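Local coordinates for protein sugar phosphate isomerase/epimerase (Parabacteroides distasonis, PDB 3OBE) that has a TIM barrel fold and probably acts as an isomerase or epimerase, perhaps on sugar phosphates, at residues A[137-145]-A[176-184]; A[210-221]-A[238-248]. All blocks are in the same frame, centred on the assembly; numbering follows the deposited sequence.

Contact 1 (A[137-145]-A[176-184]); sequences PRIENEDDA and KRVLKAGEK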
loop_
_atom_site.group_PDB
_atom_site.type_symbol
_atom_site.label_atom_id
_atom_site.label_comp_id
_atom_site.label_asym_id
_atom_site.label_seq_id
_atom_site.Cartn_x
_atom_site.Cartn_y
_atom_site.Cartn_z
ATOM N N PRO A 137 -8.237 9.034 -8.945
ATOM C CA PRO A 137 -8.641 9.840 -10.105
ATOM C C PRO A 137 -9.616 10.956 -9.747
ATOM O O PRO A 137 -10.134 11.025 -8.619
ATOM C CB PRO A 137 -9.298 8.802 -11.032
ATOM C CG PRO A 137 -8.696 7.472 -10.646
ATOM C CD PRO A 137 -8.621 7.627 -9.132
ATOM N N ARG A 138 -9.860 11.834 -10.711
ATOM C CA ARG A 138 -10.889 12.815 -10.537
ATOM C C ARG A 138 -12.251 12.178 -10.374
ATOM O O ARG A 138 -12.736 11.542 -11.285
ATOM C CB ARG A 138 -10.894 13.786 -11.723
ATOM C CG ARG A 138 -11.868 14.942 -11.490
ATOM C CD ARG A 138 -11.781 16.110 -12.501
ATOM N NE ARG A 138 -10.495 16.796 -12.406
ATOM C CZ ARG A 138 -10.169 17.713 -11.509
ATOM N NH1 ARG A 138 -11.052 18.128 -10.580
ATOM N NH2 ARG A 138 -8.951 18.237 -11.550
ATOM N N ILE A 139 -12.879 12.391 -9.222
ATOM C CA ILE A 139 -14.210 11.847 -8.987
ATOM C C ILE A 139 -15.122 12.938 -8.535
ATOM O O ILE A 139 -14.954 13.449 -7.426
ATOM C CB ILE A 139 -14.196 10.709 -7.890
ATOM C CG1 ILE A 139 -13.134 9.651 -8.175
ATOM C CG2 ILE A 139 -15.638 10.153 -7.674
ATOM C CD1 ILE A 139 -13.349 8.812 -9.293
ATOM N N GLU A 140 -16.034 13.340 -9.409
ATOM C CA GLU A 140 -16.941 14.432 -9.077
ATOM C C GLU A 140 -18.365 13.995 -8.900
ATOM O O GLU A 140 -19.163 14.725 -8.313
ATOM C CB GLU A 140 -16.801 15.522 -10.119
ATOM C CG GLU A 140 -15.439 16.132 -9.899
ATOM C CD GLU A 140 -14.935 17.091 -10.967
ATOM O OE1 GLU A 140 -15.329 16.986 -12.154
ATOM O OE2 GLU A 140 -14.057 17.908 -10.553
ATOM N N ASN A 141 -18.677 12.799 -9.381
ATOM C CA ASN A 141 -19.994 12.206 -9.170
ATOM C C ASN A 141 -19.860 10.683 -9.189
ATOM O O ASN A 141 -18.765 10.132 -9.444
ATOM C CB ASN A 141 -21.021 12.737 -10.189
ATOM C CG ASN A 141 -20.699 12.348 -11.611
ATOM O OD1 ASN A 141 -20.151 11.279 -11.868
ATOM N ND2 ASN A 141 -21.116 13.192 -12.568
ATOM N N GLU A 142 -20.966 9.999 -8.923
ATOM C CA GLU A 142 -20.994 8.535 -8.905
ATOM C C GLU A 142 -20.516 7.919 -10.203
ATOM O O GLU A 142 -19.750 6.961 -10.162
ATOM C CB GLU A 142 -22.400 7.978 -8.601
ATOM C CG GLU A 142 -22.746 7.963 -7.143
ATOM C CD GLU A 142 -23.907 7.021 -6.814
ATOM O OE1 GLU A 142 -24.247 6.125 -7.628
ATOM O OE2 GLU A 142 -24.500 7.206 -5.727
ATOM N N ASP A 143 -20.941 8.475 -11.339
ATOM C CA ASP A 143 -20.596 7.889 -12.641
ATOM C C ASP A 143 -19.078 7.838 -12.820
ATOM O O ASP A 143 -18.559 6.836 -13.299
ATOM C CB ASP A 143 -21.227 8.629 -13.835
ATOM C CG ASP A 143 -22.755 8.406 -13.942
ATOM O OD1 ASP A 143 -23.312 7.493 -13.256
ATOM O OD2 ASP A 143 -23.371 9.154 -14.721
ATOM N N ASP A 144 -18.369 8.884 -12.360
ATOM C CA ASP A 144 -16.911 8.893 -12.450
ATOM C C ASP A 144 -16.323 7.746 -11.650
ATOM O O ASP A 144 -15.378 7.108 -12.094
ATOM C CB ASP A 144 -16.345 10.193 -11.884
ATOM C CG ASP A 144 -16.750 11.426 -12.661
ATOM O OD1 ASP A 144 -17.185 11.348 -13.823
ATOM O OD2 ASP A 144 -16.631 12.490 -12.036
ATOM N N ALA A 145 -16.851 7.518 -10.439
ATOM C CA ALA A 145 -16.426 6.423 -9.600
ATOM C C ALA A 145 -16.698 5.048 -10.232
ATOM O O ALA A 145 -15.907 4.150 -10.088
ATOM C CB ALA A 145 -17.106 6.529 -8.226
ATOM N N LYS A 176 -14.558 11.653 1.117
ATOM C CA LYS A 176 -15.527 12.630 0.660
ATOM C C LYS A 176 -16.698 11.861 0.050
ATOM O O LYS A 176 -16.514 10.757 -0.442
ATOM C CB LYS A 176 -14.921 13.575 -0.362
ATOM C CG LYS A 176 -13.776 14.457 0.207
ATOM C CD LYS A 176 -13.112 15.385 -0.856
ATOM C CE LYS A 176 -12.479 16.674 -0.195
ATOM N N ARG A 177 -17.862 12.508 0.089
ATOM C CA ARG A 177 -19.079 12.037 -0.555
ATOM C C ARG A 177 -19.265 12.677 -1.923
ATOM O O ARG A 177 -18.940 13.863 -2.153
ATOM C CB ARG A 177 -20.295 12.362 0.327
ATOM C CG ARG A 177 -20.385 11.496 1.577
ATOM C CD ARG A 177 -21.627 11.802 2.392
ATOM N NE ARG A 177 -21.524 11.245 3.734
ATOM C CZ ARG A 177 -21.966 10.055 4.101
ATOM N NH1 ARG A 177 -22.551 9.279 3.221
ATOM N NH2 ARG A 177 -21.824 9.648 5.359
ATOM N N VAL A 178 -19.803 11.892 -2.853
ATOM C CA VAL A 178 -20.198 12.414 -4.140
ATOM C C VAL A 178 -21.649 12.011 -4.421
ATOM O O VAL A 178 -22.118 11.006 -3.945
ATOM C CB VAL A 178 -19.272 11.965 -5.287
ATOM C CG1 VAL A 178 -17.851 12.504 -5.047
ATOM C CG2 VAL A 178 -19.251 10.420 -5.463
ATOM N N LEU A 179 -22.337 12.882 -5.115
ATOM C CA LEU A 179 -23.697 12.692 -5.528
ATOM C C LEU A 179 -23.757 11.945 -6.856
ATOM O O LEU A 179 -22.745 11.831 -7.560
ATOM C CB LEU A 179 -24.378 14.048 -5.705
ATOM C CG LEU A 179 -24.626 14.865 -4.429
ATOM C CD1 LEU A 179 -25.380 16.124 -4.762
ATOM C CD2 LEU A 179 -25.355 14.023 -3.429
ATOM N N LYS A 180 -24.939 11.491 -7.249
ATOM C CA LYS A 180 -25.150 11.033 -8.626
ATOM C C LYS A 180 -25.187 12.202 -9.583
ATOM O O LYS A 180 -25.515 13.302 -9.203
ATOM C CB LYS A 180 -26.448 10.225 -8.748
ATOM C CG LYS A 180 -26.355 8.893 -8.024
ATOM C CD LYS A 180 -27.642 8.100 -8.220
ATOM C CE LYS A 180 -27.417 6.641 -7.875
ATOM N NZ LYS A 180 -26.971 6.533 -6.452
ATOM N N ALA A 181 -24.830 11.959 -10.837
ATOM C CA ALA A 181 -25.113 12.934 -11.892
ATOM C C ALA A 181 -26.597 13.240 -11.859
ATOM O O ALA A 181 -27.413 12.317 -11.736
ATOM C CB ALA A 181 -24.695 12.377 -13.260
ATOM N N GLY A 182 -26.943 14.518 -11.982
ATOM C CA GLY A 182 -28.292 15.004 -11.983
ATOM C C GLY A 182 -28.954 15.122 -10.628
ATOM O O GLY A 182 -30.085 15.539 -10.547
ATOM N N GLU A 183 -28.261 14.735 -9.562
ATOM C CA GLU A 183 -28.873 14.698 -8.244
ATOM C C GLU A 183 -28.945 16.078 -7.686
ATOM O O GLU A 183 -27.943 16.787 -7.677
ATOM C CB GLU A 183 -28.102 13.772 -7.303
ATOM C CG GLU A 183 -28.792 13.586 -5.977
ATOM C CD GLU A 183 -28.210 12.443 -5.170
ATOM O OE1 GLU A 183 -27.192 11.839 -5.573
ATOM O OE2 GLU A 183 -28.788 12.149 -4.101
ATOM N N LYS A 184 -30.122 16.462 -7.208
ATOM C CA LYS A 184 -30.336 17.785 -6.638
ATOM C C LYS A 184 -29.403 17.946 -5.400
ATOM O O LYS A 184 -29.424 17.122 -4.504
ATOM C CB LYS A 184 -31.819 17.941 -6.284
ATOM C CG LYS A 184 -32.275 19.353 -5.957
ATOM C CD LYS A 184 -33.763 19.416 -5.621
HETATM O O HOH W 1 -20.989 15.102 -6.428
HETATM O O HOH W 2 -24.449 8.965 -11.460
#

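Contact 2 (A[210-221]-A[238-248]); sequences PDKVMFELDVYW and NRFKLLHIKDR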
loop_
_atom_site.group_PDB
_atom_site.type_symbol
_atom_site.label_atom_id
_atom_site.label_comp_id
_atom_site.label_asym_id
_atom_site.label_seq_id
_atom_site.Cartn_x
_atom_site.Cartn_y
_atom_site.Cartn_z
ATOM N N PRO A 210 -14.619 -8.582 -5.802
ATOM C CA PRO A 210 -13.650 -9.045 -4.795
ATOM C C PRO A 210 -12.576 -9.978 -5.351
ATOM O O PRO A 210 -11.491 -10.014 -4.813
ATOM C CB PRO A 210 -14.503 -9.776 -3.743
ATOM C CG PRO A 210 -15.940 -9.296 -3.970
ATOM C CD PRO A 210 -16.030 -8.770 -5.385
ATOM N N ASP A 211 -12.880 -10.718 -6.406
ATOM C CA ASP A 211 -11.896 -11.623 -7.012
ATOM C C ASP A 211 -10.899 -10.902 -7.920
ATOM O O ASP A 211 -9.870 -11.474 -8.300
ATOM C CB ASP A 211 -12.622 -12.754 -7.764
ATOM C CG ASP A 211 -13.457 -13.660 -6.822
ATOM O OD1 ASP A 211 -13.079 -13.802 -5.622
ATOM O OD2 ASP A 211 -14.489 -14.211 -7.293
ATOM N N LYS A 212 -11.172 -9.650 -8.282
ATOM C CA LYS A 212 -10.266 -8.867 -9.132
ATOM C C LYS A 212 -9.520 -7.758 -8.356
ATOM O O LYS A 212 -8.443 -7.418 -8.722
ATOM C CB LYS A 212 -11.031 -8.201 -10.259
ATOM C CG LYS A 212 -11.680 -9.169 -11.249
ATOM C CD LYS A 212 -12.562 -8.407 -12.239
ATOM C CE LYS A 212 -13.424 -9.323 -13.122
ATOM N NZ LYS A 212 -14.342 -8.554 -13.984
ATOM N N VAL A 213 -10.173 -7.161 -7.363
ATOM C CA VAL A 213 -9.702 -5.973 -6.708
ATOM C C VAL A 213 -9.764 -6.117 -5.201
ATOM O O VAL A 213 -10.810 -6.482 -4.654
ATOM C CB VAL A 213 -10.554 -4.755 -7.134
ATOM C CG1 VAL A 213 -10.227 -3.480 -6.283
ATOM C CG2 VAL A 213 -10.363 -4.485 -8.623
HETATM N N MSE A 214 -8.641 -5.789 -4.539
HETATM C CA MSE A 214 -8.660 -5.630 -3.085
HETATM C C MSE A 214 -8.189 -4.214 -2.741
HETATM O O MSE A 214 -7.892 -3.394 -3.637
HETATM C CB MSE A 214 -7.815 -6.721 -2.418
HETATM C CG MSE A 214 -6.351 -6.796 -2.867
HETATM SE SE MSE A 214 -5.210 -5.520 -1.933
HETATM C CE MSE A 214 -3.553 -6.072 -2.806
ATOM N N PHE A 215 -8.200 -3.896 -1.446
ATOM C CA PHE A 215 -7.940 -2.575 -0.946
ATOM C C PHE A 215 -6.820 -2.641 0.084
ATOM O O PHE A 215 -6.790 -3.556 0.950
ATOM C CB PHE A 215 -9.221 -1.895 -0.412
ATOM C CG PHE A 215 -10.211 -1.554 -1.536
ATOM C CD1 PHE A 215 -11.036 -2.541 -2.059
ATOM C CD2 PHE A 215 -10.210 -0.310 -2.151
ATOM C CE1 PHE A 215 -11.850 -2.270 -3.119
ATOM C CE2 PHE A 215 -11.073 -0.045 -3.220
ATOM C CZ PHE A 215 -11.862 -1.016 -3.706
ATOM N N GLU A 216 -5.933 -1.663 -0.027
ATOM C CA GLU A 216 -4.855 -1.439 0.960
ATOM C C GLU A 216 -5.325 -0.291 1.798
ATOM O O GLU A 216 -5.208 0.881 1.412
ATOM C CB GLU A 216 -3.538 -1.153 0.246
ATOM C CG GLU A 216 -2.305 -0.871 1.152
ATOM C CD GLU A 216 -1.063 -0.797 0.366
ATOM O OE1 GLU A 216 -0.930 0.171 -0.378
ATOM O OE2 GLU A 216 -0.152 -1.649 0.573
ATOM N N LEU A 217 -5.890 -0.618 2.943
ATOM C CA LEU A 217 -6.531 0.376 3.789
ATOM C C LEU A 217 -5.480 1.180 4.511
ATOM O O LEU A 217 -4.712 0.638 5.285
ATOM C CB LEU A 217 -7.464 -0.248 4.800
ATOM C CG LEU A 217 -8.167 0.737 5.724
ATOM C CD1 LEU A 217 -8.942 1.826 4.902
ATOM C CD2 LEU A 217 -9.001 0.022 6.722
ATOM N N ASP A 218 -5.472 2.469 4.217
ATOM C CA ASP A 218 -4.616 3.414 4.983
ATOM C C ASP A 218 -5.341 3.846 6.241
ATOM O O ASP A 218 -6.269 4.640 6.193
ATOM C CB ASP A 218 -4.146 4.617 4.207
ATOM C CG ASP A 218 -2.897 5.192 4.852
ATOM O OD1 ASP A 218 -3.058 5.656 6.021
ATOM O OD2 ASP A 218 -1.790 5.109 4.248
ATOM N N VAL A 219 -4.964 3.235 7.370
ATOM C CA VAL A 219 -5.703 3.472 8.591
ATOM C C VAL A 219 -5.536 4.920 9.049
ATOM O O VAL A 219 -6.464 5.523 9.618
ATOM C CB VAL A 219 -5.349 2.452 9.684
ATOM C CG1 VAL A 219 -5.785 1.075 9.229
ATOM C CG2 VAL A 219 -3.839 2.510 10.061
ATOM N N TYR A 220 -4.362 5.499 8.811
ATOM C CA TYR A 220 -4.099 6.885 9.234
ATOM C C TYR A 220 -4.891 7.869 8.397
ATOM O O TYR A 220 -5.531 8.745 8.936
ATOM C CB TYR A 220 -2.629 7.221 9.098
ATOM C CG TYR A 220 -2.275 8.633 9.421
ATOM C CD1 TYR A 220 -2.115 9.069 10.767
ATOM C CD2 TYR A 220 -2.061 9.568 8.406
ATOM C CE1 TYR A 220 -1.718 10.403 11.036
ATOM C CE2 TYR A 220 -1.695 10.865 8.701
ATOM C CZ TYR A 220 -1.521 11.267 9.996
ATOM O OH TYR A 220 -1.157 12.550 10.272
ATOM N N TRP A 221 -4.841 7.734 7.076
ATOM C CA TRP A 221 -5.534 8.727 6.250
ATOM C C TRP A 221 -7.060 8.542 6.385
ATOM O O TRP A 221 -7.809 9.507 6.203
ATOM C CB TRP A 221 -5.083 8.640 4.790
ATOM C CG TRP A 221 -3.645 9.088 4.585
ATOM C CD1 TRP A 221 -2.620 8.324 4.090
ATOM C CD2 TRP A 221 -3.065 10.373 4.872
ATOM N NE1 TRP A 221 -1.470 9.051 4.024
ATOM C CE2 TRP A 221 -1.700 10.311 4.500
ATOM C CE3 TRP A 221 -3.565 11.578 5.378
ATOM C CZ2 TRP A 221 -0.832 11.392 4.664
ATOM C CZ3 TRP A 221 -2.696 12.637 5.532
ATOM C CH2 TRP A 221 -1.344 12.536 5.183
ATOM N N ASN A 238 -13.677 -8.880 3.654
ATOM C CA ASN A 238 -12.964 -9.648 2.638
ATOM C C ASN A 238 -12.302 -8.761 1.611
ATOM O O ASN A 238 -11.607 -9.264 0.729
ATOM C CB ASN A 238 -13.929 -10.621 1.924
ATOM C CG ASN A 238 -15.102 -9.914 1.243
ATOM O OD1 ASN A 238 -15.658 -8.910 1.766
ATOM N ND2 ASN A 238 -15.519 -10.446 0.098
ATOM N N ARG A 239 -12.466 -7.453 1.721
ATOM C CA ARG A 239 -11.929 -6.529 0.697
ATOM C C ARG A 239 -10.607 -5.843 1.076
ATOM O O ARG A 239 -9.775 -5.563 0.224
ATOM C CB ARG A 239 -12.937 -5.444 0.375
ATOM C CG ARG A 239 -14.334 -5.920 -0.003
ATOM C CD ARG A 239 -14.405 -6.954 -1.093
ATOM N NE ARG A 239 -13.701 -6.537 -2.291
ATOM C CZ ARG A 239 -14.189 -5.668 -3.168
ATOM N NH1 ARG A 239 -15.374 -5.114 -2.975
ATOM N NH2 ARG A 239 -13.473 -5.362 -4.239
ATOM N N PHE A 240 -10.418 -5.594 2.375
ATOM C CA PHE A 240 -9.213 -4.974 2.877
ATOM C C PHE A 240 -8.192 -6.044 3.166
ATOM O O PHE A 240 -8.180 -6.617 4.258
ATOM C CB PHE A 240 -9.590 -4.136 4.107
ATOM C CG PHE A 240 -10.401 -2.941 3.772
ATOM C CD1 PHE A 240 -9.891 -1.984 2.913
ATOM C CD2 PHE A 240 -11.683 -2.738 4.285
ATOM C CE1 PHE A 240 -10.632 -0.853 2.580
ATOM C CE2 PHE A 240 -12.400 -1.624 3.924
ATOM C CZ PHE A 240 -11.875 -0.690 3.108
ATOM N N LYS A 241 -7.353 -6.351 2.174
ATOM C CA LYS A 241 -6.414 -7.458 2.280
ATOM C C LYS A 241 -5.015 -7.014 2.759
ATOM O O LYS A 241 -4.236 -7.852 3.221
ATOM C CB LYS A 241 -6.291 -8.230 0.940
ATOM C CG LYS A 241 -7.575 -9.005 0.548
ATOM C CD LYS A 241 -7.339 -9.924 -0.654
ATOM C CE LYS A 241 -8.580 -10.720 -1.067
ATOM N NZ LYS A 241 -8.395 -11.392 -2.376
ATOM N N LEU A 242 -4.724 -5.729 2.630
ATOM C CA LEU A 242 -3.500 -5.114 3.145
ATOM C C LEU A 242 -3.878 -3.895 3.977
ATOM O O LEU A 242 -4.919 -3.238 3.761
ATOM C CB LEU A 242 -2.574 -4.670 2.002
ATOM C CG LEU A 242 -2.048 -5.693 1.025
ATOM C CD1 LEU A 242 -1.339 -4.989 -0.144
ATOM C CD2 LEU A 242 -1.148 -6.702 1.728
ATOM N N LEU A 243 -3.001 -3.526 4.912
ATOM C CA LEU A 243 -3.052 -2.214 5.505
ATOM C C LEU A 243 -1.784 -1.453 5.172
ATOM O O LEU A 243 -0.697 -2.057 5.030
ATOM C CB LEU A 243 -3.137 -2.266 7.025
ATOM C CG LEU A 243 -4.279 -3.095 7.651
ATOM C CD1 LEU A 243 -4.203 -3.155 9.209
ATOM C CD2 LEU A 243 -5.644 -2.592 7.146
ATOM N N HIS A 244 -1.921 -0.130 5.154
ATOM C CA HIS A 244 -0.799 0.743 5.462
ATOM C C HIS A 244 -0.895 1.143 6.920
ATOM O O HIS A 244 -1.971 1.576 7.388
ATOM C CB HIS A 244 -0.765 1.978 4.591
ATOM C CG HIS A 244 0.204 1.857 3.467
ATOM N ND1 HIS A 244 0.917 2.921 2.964
ATOM C CD2 HIS A 244 0.554 0.782 2.721
ATOM C CE1 HIS A 244 1.682 2.514 1.969
ATOM N NE2 HIS A 244 1.469 1.222 1.777
ATOM N N ILE A 245 0.216 0.959 7.632
ATOM C CA ILE A 245 0.341 1.337 9.025
ATOM C C ILE A 245 1.161 2.618 9.059
ATOM O O ILE A 245 2.359 2.633 8.697
ATOM C CB ILE A 245 0.974 0.198 9.885
ATOM C CG1 ILE A 245 0.020 -1.015 9.929
ATOM C CG2 ILE A 245 1.374 0.691 11.298
ATOM C CD1 ILE A 245 -1.332 -0.727 10.697
ATOM N N LYS A 246 0.471 3.693 9.431
ATOM C CA LYS A 246 0.978 5.041 9.405
ATOM C C LYS A 246 0.444 5.783 10.628
ATOM O O LYS A 246 -0.633 5.461 11.147
ATOM C CB LYS A 246 0.579 5.765 8.106
ATOM C CG LYS A 246 1.217 7.189 8.043
ATOM C CD LYS A 246 0.943 7.902 6.796
ATOM C CE LYS A 246 1.606 9.256 6.807
ATOM N NZ LYS A 246 1.374 10.053 8.064
ATOM N N ASP A 247 1.230 6.723 11.123
ATOM C CA ASP A 247 0.864 7.539 12.280
ATOM C C ASP A 247 1.355 8.949 11.962
ATOM O O ASP A 247 1.714 9.223 10.822
ATOM C CB ASP A 247 1.517 6.931 13.521
ATOM C CG ASP A 247 0.820 7.277 14.820
ATOM O OD1 ASP A 247 0.224 8.373 14.908
ATOM O OD2 ASP A 247 0.941 6.453 15.805
ATOM N N ARG A 248 1.410 9.851 12.940
ATOM C CA ARG A 248 1.962 11.186 12.681
ATOM C C ARG A 248 3.406 11.041 12.172
ATOM O O ARG A 248 3.799 11.631 11.173
ATOM C CB ARG A 248 1.938 11.989 13.940
ATOM C CG ARG A 248 0.522 12.172 14.491
ATOM C CD ARG A 248 -0.335 12.989 13.493
ATOM N NE ARG A 248 -0.102 14.415 13.641
ATOM C CZ ARG A 248 -0.672 15.346 12.880
ATOM N NH1 ARG A 248 -1.478 15.001 11.890
ATOM N NH2 ARG A 248 -0.416 16.618 13.088
HETATM O O HOH W 3 -11.342 -8.072 -2.412
HETATM O O HOH W 4 -8.703 -9.673 -4.435
HETATM O O HOH W 5 -11.735 -10.956 -1.783
HETATM O O HOH W 6 0.699 5.316 4.311
HETATM O O HOH W 7 -2.086 4.214 7.893
#

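Contact 1 (A[137-145]-A[176-184])
Lys-180 keeps an extended side chain until its last torsion (chi4 59°), where it bends to bring NZ down on the carboxylate of Glu-142, whose CG stands anti to the carbonyl carbon (chi1 -81°). In the conformer described, the salt bridge, 2.7 Å from Lys-180 NZ to Glu-142 OE2, is made on the syn side of the oxygen but 32° out of the carboxylate plane, and Lys-180 CG lies against Glu-142 CD. Beside it, the backbone N of Glu-142 donates to Leu-179 O over 2.9 Å, fastening the first turn of the helix to the loop. Val-178 comes from the strand side: CG2 rests on the backbone of Asn-141 at its C atom, while CG1 meets Ile-139 CG2 at 4.2 Å. Asn-141 is the N-cap; its OD1 accepts from Asp-144 N at 3.0 Å, and Asp-144 OD2 takes a weak bond from Asn-141 N, completing a capping box, and uses its anti lone pair for Glu-140 N. The Asn-141 ND2 lies 3.7 Å from Ala-181 CB. With an alanine in place of Asn-141, Asp-144 N would probably lose its side-chain acceptor and a gap open beside Ala-181 CB. A water joins Glu-140 O to Leu-179 N. The contact sets the start of helix 142-160 against the short strand 177-178, which pairs with strand 198-199, while Val-178 and Ile-139 also touch Ile-200 of helix 200-207.

Contact 2 (A[210-221]-A[238-248])
Val-213 O is gripped by Arg-239 NH2 at 2.9 Å, an almost straight bond (176°) lying in the guanidinium plane though above the carbonyl plane, and a water 2.8 Å from Val-213 O also reaches Arg-239 NE. Bends at chi2 and chi3 curl the arginine back to this carbonyl; Pro-210 covers one guanidinium face and the Phe-215 ring, its plane 77° away, approaches the other. Further outside partners, Leu-205 O and Thr-208 OG1, fix the group. From here strands 213-218 and 240-245 run parallel, joined by Phe-215 N to Arg-239 O, Leu-217 N to Leu-242 O and His-244 N to Leu-217 O. A beta bulge shifts the register between Phe-215 and Glu-216, and Phe-215 O receives two weak bonds, from Lys-241 N and Leu-242 N. Leu-217 lies over one face of the Phe-240 ring, on the side shared with Leu-243. The other side carries Glu-216, Asp-218 and His-244: Glu-216 CD is 3.3 Å from His-244 CD2, but Glu-216 bonds to His-96, Asp-218 to His-169 and His-244 to Glu-54. A water links Asp-218 OD2 with His-244 ND1, and a phosphate ion, probably from the crystallisation liquor, lies about 4 Å from the His-244 side chain and may mark a pocket. Toward the C-terminal end, Lys-246 NZ sits over the Tyr-220 ring, 3.7 Å from its centroid, a cation-pi contact, and is salt-bridged to Glu-279; in the conformer described, Arg-248 NH1 donates to Tyr-220 OH at 3.0 Å. These are adjacent parallel TIM-barrel strands, linked through helices 219-224 and 229-235 and flanked by strands 165-169 and 273-276; helix 259-269 packs on Leu-243, and helix 200-207 on Phe-215 and Phe-240.

How the contacts relate
Contact 2 lies in the core, its centre about 7 Å from the centre of the chain, whereas contact 1 is peripheral and partly exposed, about 25 Å out. Contact 2 joins two neighbouring strands of the barrel by parallel backbone pairing interrupted by a bulge, with apolar residues on one face and, on the other, acidic groups and a histidine beside Leu-242. Contact 1 ties a capped helix start to a loop and a short strand outside that sheet through one backbone bond, a salt bridge and water bridges. Their nearest atoms are about 9 Å apart, so they do not touch, yet helix 200-207 meets both, through Val-178 and Ile-139 in one and Phe-215 and Phe-240 in the other.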